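Local coordinates for protein probable M18-family aminopeptidase 1 (Thermotoga maritima, PDB 2GLF) that probably works as a metal-dependent aminopeptidase of the M18 family, removing residues from the N-terminal end of peptides, at residues L82-H92 / E315-D326. Sequence-based numbering, arbitrary orientation.
Sequences LKRGLNLVVAH and EVLENTSVISGD. With MN (manganese (II) ion), chain E.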
ATOM      1  N   LEU A  82      22.290  17.935 -60.540  1.00 21.28           N
ATOM      2  CA  LEU A  82      21.788  17.351 -59.294  1.00 21.52           C
ATOM      3  C   LEU A  82      22.107  15.879 -59.168  1.00 22.00           C
ATOM      4  O   LEU A  82      22.096  15.335 -58.066  1.00 22.70           O
ATOM      5  CB  LEU A  82      20.278  17.519 -59.149  1.00 20.69           C
ATOM      6  CG  LEU A  82      19.732  18.841 -58.618  1.00 22.27           C
ATOM      7  CD1 LEU A  82      18.355  18.562 -58.003  1.00 24.04           C
ATOM      8  CD2 LEU A  82      20.674  19.442 -57.573  1.00 20.97           C
ATOM      9  N   LYS A  83      22.380  15.229 -60.295  1.00 21.54           N
ATOM     10  CA  LYS A  83      22.700  13.810 -60.262  1.00 21.55           C
ATOM     11  C   LYS A  83      23.942  13.558 -59.420  1.00 21.25           C
ATOM     12  O   LYS A  83      24.149  12.455 -58.923  1.00 21.10           O
ATOM     13  CB  LYS A  83      22.899  13.261 -61.681  1.00 29.83           C
ATOM     14  CG  LYS A  83      21.603  12.899 -62.397  1.00 28.33           C
ATOM     15  CD  LYS A  83      21.861  11.894 -63.512  1.00 29.78           C
ATOM     16  CE  LYS A  83      22.381  12.546 -64.780  1.00 27.89           C
ATOM     17  NZ  LYS A  83      21.285  13.204 -65.542  1.00 28.34           N
ATOM     18  N   ARG A  84      24.767  14.584 -59.252  1.00 27.04           N
ATOM     19  CA  ARG A  84      25.976  14.439 -58.451  1.00 27.56           C
ATOM     20  C   ARG A  84      25.628  14.533 -56.966  1.00 26.85           C
ATOM     21  O   ARG A  84      26.505  14.430 -56.106  1.00 26.45           O
ATOM     22  CB  ARG A  84      26.986  15.524 -58.814  1.00 47.13           C
ATOM     23  CG  ARG A  84      27.250  15.623 -60.297  1.00 50.82           C
ATOM     24  CD  ARG A  84      28.453  16.493 -60.577  1.00 59.37           C
ATOM     25  NE  ARG A  84      29.686  15.892 -60.079  1.00 64.19           N
ATOM     26  CZ  ARG A  84      30.132  14.693 -60.439  1.00 69.04           C
ATOM     27  NH1 ARG A  84      29.443  13.954 -61.300  1.00 69.31           N
ATOM     28  NH2 ARG A  84      31.275  14.236 -59.948  1.00 70.92           N
ATOM     29  N   GLY A  85      24.341  14.724 -56.680  1.00 26.45           N
ATOM     30  CA  GLY A  85      23.877  14.837 -55.308  1.00 25.35           C
ATOM     31  C   GLY A  85      24.176  16.212 -54.748  1.00 25.16           C
ATOM     32  O   GLY A  85      24.784  17.045 -55.422  1.00 25.65           O
ATOM     33  N   LEU A  86      23.745  16.468 -53.521  1.00 21.40           N
ATOM     34  CA  LEU A  86      24.017  17.757 -52.903  1.00 19.79           C
ATOM     35  C   LEU A  86      24.268  17.615 -51.415  1.00 19.60           C
ATOM     36  O   LEU A  86      24.000  16.566 -50.831  1.00 19.25           O
ATOM     37  CB  LEU A  86      22.876  18.756 -53.169  1.00 17.38           C
ATOM     38  CG  LEU A  86      21.389  18.444 -52.973  1.00 15.55           C
ATOM     39  CD1 LEU A  86      20.575  19.661 -53.419  1.00 11.86           C
ATOM     40  CD2 LEU A  86      20.978  17.224 -53.791  1.00 13.41           C
ATOM     41  N   ASN A  87      24.824  18.662 -50.818  1.00 22.05           N
ATOM     42  CA  ASN A  87      25.105  18.674 -49.392  1.00 21.45           C
ATOM     43  C   ASN A  87      24.034  19.500 -48.698  1.00 21.35           C
ATOM     44  O   ASN A  87      24.062  20.730 -48.722  1.00 21.05           O
ATOM     45  CB  ASN A  87      26.485  19.273 -49.124  1.00 15.23           C
ATOM     46  CG  ASN A  87      27.604  18.269 -49.327  1.00 16.59           C
ATOM     47  OD1 ASN A  87      27.373  17.141 -49.781  1.00 17.49           O
ATOM     48  ND2 ASN A  87      28.827  18.671 -48.987  1.00 15.53           N
ATOM     49  N   LEU A  88      23.075  18.809 -48.093  1.00 22.99           N
ATOM     50  CA  LEU A  88      21.986  19.472 -47.400  1.00 22.11           C
ATOM     51  C   LEU A  88      22.106  19.363 -45.895  1.00 21.49           C
ATOM     52  O   LEU A  88      22.492  18.328 -45.359  1.00 22.43           O
ATOM     53  CB  LEU A  88      20.651  18.850 -47.788  1.00 24.27           C
ATOM     54  CG  LEU A  88      20.191  18.895 -49.231  1.00 24.64           C
ATOM     55  CD1 LEU A  88      18.871  18.137 -49.324  1.00 24.57           C
ATOM     56  CD2 LEU A  88      20.037  20.337 -49.689  1.00 23.05           C
ATOM     57  N   VAL A  89      21.777  20.448 -45.219  1.00 13.15           N
ATOM     58  CA  VAL A  89      21.760  20.459 -43.771  1.00 13.10           C
ATOM     59  C   VAL A  89      20.293  20.823 -43.525  1.00 13.16           C
ATOM     60  O   VAL A  89      19.778  21.779 -44.116  1.00 13.82           O
ATOM     61  CB  VAL A  89      22.726  21.522 -43.206  1.00 18.45           C
ATOM     62  CG1 VAL A  89      22.454  22.854 -43.854  1.00 19.27           C
ATOM     63  CG2 VAL A  89      22.581  21.622 -41.704  1.00 18.74           C
ATOM     64  N   VAL A  90      19.601  20.040 -42.703  1.00 16.13           N
ATOM     65  CA  VAL A  90      18.188  20.300 -42.443  1.00 15.50           C
ATOM     66  C   VAL A  90      17.877  20.532 -40.979  1.00 15.38           C
ATOM     67  O   VAL A  90      18.523  19.960 -40.099  1.00 16.45           O
ATOM     68  CB  VAL A  90      17.314  19.137 -42.937  1.00 17.23           C
ATOM     69  CG1 VAL A  90      17.513  18.948 -44.419  1.00 17.59           C
ATOM     70  CG2 VAL A  90      17.668  17.861 -42.186  1.00 16.54           C
ATOM     71  N   ALA A  91      16.877  21.371 -40.730  1.00  9.46           N
ATOM     72  CA  ALA A  91      16.452  21.686 -39.372  1.00  9.46           C
ATOM     73  C   ALA A  91      14.956  21.986 -39.325  1.00  9.46           C
ATOM     74  O   ALA A  91      14.286  22.015 -40.358  1.00  9.46           O
ATOM     75  CB  ALA A  91      17.239  22.871 -38.845  1.00  1.76           C
ATOM     76  N   HIS A  92      14.429  22.190 -38.122  1.00  9.29           N
ATOM     77  CA  HIS A  92      13.017  22.507 -37.962  1.00  9.33           C
ATOM     78  C   HIS A  92      12.870  23.873 -37.300  1.00  9.51           C
ATOM     79  O   HIS A  92      13.693  24.270 -36.475  1.00  9.46           O
ATOM     80  CB  HIS A  92      12.291  21.409 -37.164  1.00 13.57           C
ATOM     81  CG  HIS A  92      12.661  21.333 -35.712  1.00 14.27           C
ATOM     82  ND1 HIS A  92      11.983  22.033 -34.734  1.00 16.58           N
ATOM     83  CD2 HIS A  92      13.578  20.575 -35.063  1.00 14.89           C
ATOM     84  CE1 HIS A  92      12.463  21.704 -33.546  1.00 16.43           C
ATOM     85  NE2 HIS A  92      13.432  20.821 -33.718  1.00 15.74           N
ATOM     86  N   GLU A 315      19.362   8.366 -58.054  1.00 23.73           N
ATOM     87  CA  GLU A 315      20.779   8.712 -58.016  1.00 23.90           C
ATOM     88  C   GLU A 315      20.957   9.969 -57.185  1.00 22.01           C
ATOM     89  O   GLU A 315      21.823  10.022 -56.313  1.00 22.28           O
ATOM     90  CB  GLU A 315      21.331   8.951 -59.424  1.00 57.55           C
ATOM     91  CG  GLU A 315      22.838   9.193 -59.449  1.00 60.04           C
ATOM     92  CD  GLU A 315      23.366   9.565 -60.827  1.00 61.92           C
ATOM     93  OE1 GLU A 315      24.601   9.714 -60.978  1.00 67.92           O
ATOM     94  OE2 GLU A 315      22.550   9.713 -61.762  1.00 65.83           O
ATOM     95  N   VAL A 316      20.135  10.979 -57.460  1.00 21.73           N
ATOM     96  CA  VAL A 316      20.211  12.229 -56.719  1.00 20.22           C
ATOM     97  C   VAL A 316      20.256  11.902 -55.230  1.00 20.15           C
ATOM     98  O   VAL A 316      21.233  12.226 -54.553  1.00 19.23           O
ATOM     99  CB  VAL A 316      18.994  13.153 -57.017  1.00 19.17           C
ATOM    100  CG1 VAL A 316      19.101  14.438 -56.207  1.00 15.87           C
ATOM    101  CG2 VAL A 316      18.932  13.481 -58.508  1.00 17.30           C
ATOM    102  N   LEU A 317      19.214  11.244 -54.725  1.00 23.52           N
ATOM    103  CA  LEU A 317      19.160  10.877 -53.310  1.00 23.47           C
ATOM    104  C   LEU A 317      20.247   9.870 -52.940  1.00 24.43           C
ATOM    105  O   LEU A 317      20.728   9.870 -51.811  1.00 25.59           O
ATOM    106  CB  LEU A 317      17.790  10.295 -52.961  1.00 15.36           C
ATOM    107  CG  LEU A 317      16.599  11.246 -53.099  1.00 15.61           C
ATOM    108  CD1 LEU A 317      15.305  10.435 -53.195  1.00 15.36           C
ATOM    109  CD2 LEU A 317      16.573  12.216 -51.924  1.00 15.36           C
ATOM    110  N   GLU A 318      20.619   9.015 -53.893  1.00 15.07           N
ATOM    111  CA  GLU A 318      21.663   8.004 -53.698  1.00 16.30           C
ATOM    112  C   GLU A 318      22.939   8.698 -53.212  1.00 15.65           C
ATOM    113  O   GLU A 318      23.629   8.224 -52.308  1.00 15.44           O
ATOM    114  CB  GLU A 318      21.933   7.291 -55.020  1.00 49.91           C
ATOM    115  CG  GLU A 318      21.944   5.785 -54.920  1.00 57.07           C
ATOM    116  CD  GLU A 318      22.985   5.282 -53.956  1.00 68.38           C
ATOM    117  OE1 GLU A 318      22.873   5.589 -52.750  1.00 72.61           O
ATOM    118  OE2 GLU A 318      23.917   4.583 -54.411  1.00 71.76           O
ATOM    119  N   ASN A 319      23.258   9.813 -53.855  1.00 37.01           N
ATOM    120  CA  ASN A 319      24.397  10.624 -53.468  1.00 37.19           C
ATOM    121  C   ASN A 319      23.696  11.636 -52.574  1.00 36.42           C
ATOM    122  O   ASN A 319      22.518  11.453 -52.263  1.00 37.63           O
ATOM    123  CB  ASN A 319      25.009  11.307 -54.689  1.00 49.43           C
ATOM    124  CG  ASN A 319      25.357  10.320 -55.794  1.00 50.72           C
ATOM    125  OD1 ASN A 319      26.065   9.336 -55.567  1.00 52.11           O
ATOM    126  ND2 ASN A 319      24.860  10.580 -56.996  1.00 48.70           N
ATOM    127  N   THR A 320      24.377  12.696 -52.165  1.00 10.45           N
ATOM    128  CA  THR A 320      23.747  13.687 -51.286  1.00  8.67           C
ATOM    129  C   THR A 320      23.930  13.318 -49.824  1.00  7.70           C
ATOM    130  O   THR A 320      23.340  12.369 -49.321  1.00  6.80           O
ATOM    131  CB  THR A 320      22.211  13.836 -51.531  1.00 15.56           C
ATOM    132  OG1 THR A 320      21.973  14.350 -52.848  1.00 15.29           O
ATOM    133  CG2 THR A 320      21.591  14.773 -50.493  1.00 14.92           C
ATOM    134  N   SER A 321      24.765  14.088 -49.147  1.00 24.64           N
ATOM    135  CA  SER A 321      25.024  13.868 -47.744  1.00 24.06           C
ATOM    136  C   SER A 321      24.078  14.788 -46.994  1.00 23.34           C
ATOM    137  O   SER A 321      23.964  15.972 -47.321  1.00 22.51           O
ATOM    138  CB  SER A 321      26.472  14.221 -47.432  1.00 42.14           C
ATOM    139  OG  SER A 321      27.338  13.582 -48.353  1.00 44.60           O
ATOM    140  N   VAL A 322      23.377  14.243 -46.007  1.00 17.80           N
ATOM    141  CA  VAL A 322      22.446  15.045 -45.226  1.00 17.62           C
ATOM    142  C   VAL A 322      22.924  15.187 -43.789  1.00 17.56           C
ATOM    143  O   VAL A 322      23.277  14.210 -43.132  1.00 17.13           O
ATOM    144  CB  VAL A 322      21.017  14.427 -45.225  1.00 11.44           C
ATOM    145  CG1 VAL A 322      20.095  15.242 -44.337  1.00 12.04           C
ATOM    146  CG2 VAL A 322      20.463  14.382 -46.637  1.00 11.44           C
ATOM    147  N   ILE A 323      22.965  16.426 -43.324  1.00 12.90           N
ATOM    148  CA  ILE A 323      23.358  16.722 -41.959  1.00 12.86           C
ATOM    149  C   ILE A 323      22.066  17.124 -41.266  1.00 13.17           C
ATOM    150  O   ILE A 323      21.437  18.120 -41.634  1.00 12.92           O
ATOM    151  CB  ILE A 323      24.327  17.916 -41.871  1.00 10.07           C
ATOM    152  CG1 ILE A 323      25.576  17.650 -42.714  1.00 10.07           C
ATOM    153  CG2 ILE A 323      24.687  18.179 -40.402  1.00 10.07           C
ATOM    154  CD1 ILE A 323      26.415  16.532 -42.210  1.00 10.07           C
ATOM    155  N   SER A 324      21.657  16.324 -40.289  1.00 20.20           N
ATOM    156  CA  SER A 324      20.453  16.593 -39.516  1.00 19.56           C
ATOM    157  C   SER A 324      20.832  17.621 -38.448  1.00 18.64           C
ATOM    158  O   SER A 324      21.439  17.277 -37.435  1.00 17.98           O
ATOM    159  CB  SER A 324      19.969  15.301 -38.860  1.00 15.46           C
ATOM    160  OG  SER A 324      18.800  15.521 -38.095  1.00 17.60           O
ATOM    161  N   GLY A 325      20.484  18.881 -38.681  1.00 16.30           N
ATOM    162  CA  GLY A 325      20.828  19.921 -37.726  1.00 16.72           C
ATOM    163  C   GLY A 325      19.845  20.122 -36.584  1.00 17.07           C
ATOM    164  O   GLY A 325      18.846  20.826 -36.736  1.00 17.84           O
ATOM    165  N   ASP A 326      20.128  19.503 -35.441  1.00 12.13           N
ATOM    166  CA  ASP A 326      19.279  19.631 -34.262  1.00 11.25           C
ATOM    167  C   ASP A 326      20.162  19.635 -33.013  1.00 11.14           C
ATOM    168  O   ASP A 326      21.298  19.170 -33.044  1.00 11.14           O
ATOM    169  CB  ASP A 326      18.258  18.492 -34.207  1.00 12.94           C
ATOM    170  CG  ASP A 326      17.004  18.867 -33.430  1.00 14.20           C
ATOM    171  OD1 ASP A 326      16.010  18.121 -33.504  1.00 16.62           O
ATOM    172  OD2 ASP A 326      17.007  19.909 -32.745  1.00 16.20           O
TER
HETATM  173 MN    MN E5001      14.745  19.727 -31.974  1.00 17.51          MN
HETATM  174  O   HOH W   1      16.249  19.152 -30.248  1.00 24.06           O
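Val89 and Ile323 pair across two parallel strands, 87-92 and 321-325, at the centre of the mixed sheet of the M18 catalytic domain, and the pair runs to the metal site at its C-terminal end. Strand 270-275 borders 87-92 on its other edge. The ladder is regular in the middle: Ile323 N gives a nearly straight bond to Leu88 O (2.8 Å, 166°), then Val90 N returns one to Ile323 O. On one face Val89 CG2 packs against Ile323 CB under helix 433-449; on the other Val90 CG2 meets Val322 CG1 at 4.2 Å.

Ahead of the paired strands, Thr320 joins the Gly85-Leu86 turn to the end of helix 310-318. With its hydroxyl set beside its own backbone N (chi1 -65°), Thr320 OG1 accepts the N-H of Leu86 (N to OG1 2.8 Å) and donates to Val316 O from above that carbonyl's plane. A valine here would probably leave Leu86 N without its acceptor and cost the helix end its link to the turn. Val316 CG1 lies against Leu86 CD2, and Asn319 ND2 makes a weak bond to Lys83 O.

At the far end His92 and Asp326 share a manganese ion with Asp249. His92 NE2 binds it at 2.4 Å, while Asp326 grips it through both OD1 and OD2, its carboxylate turned 77° from the imidazole plane and OD1 lying at the ring's edge, 3.7 Å from NE2.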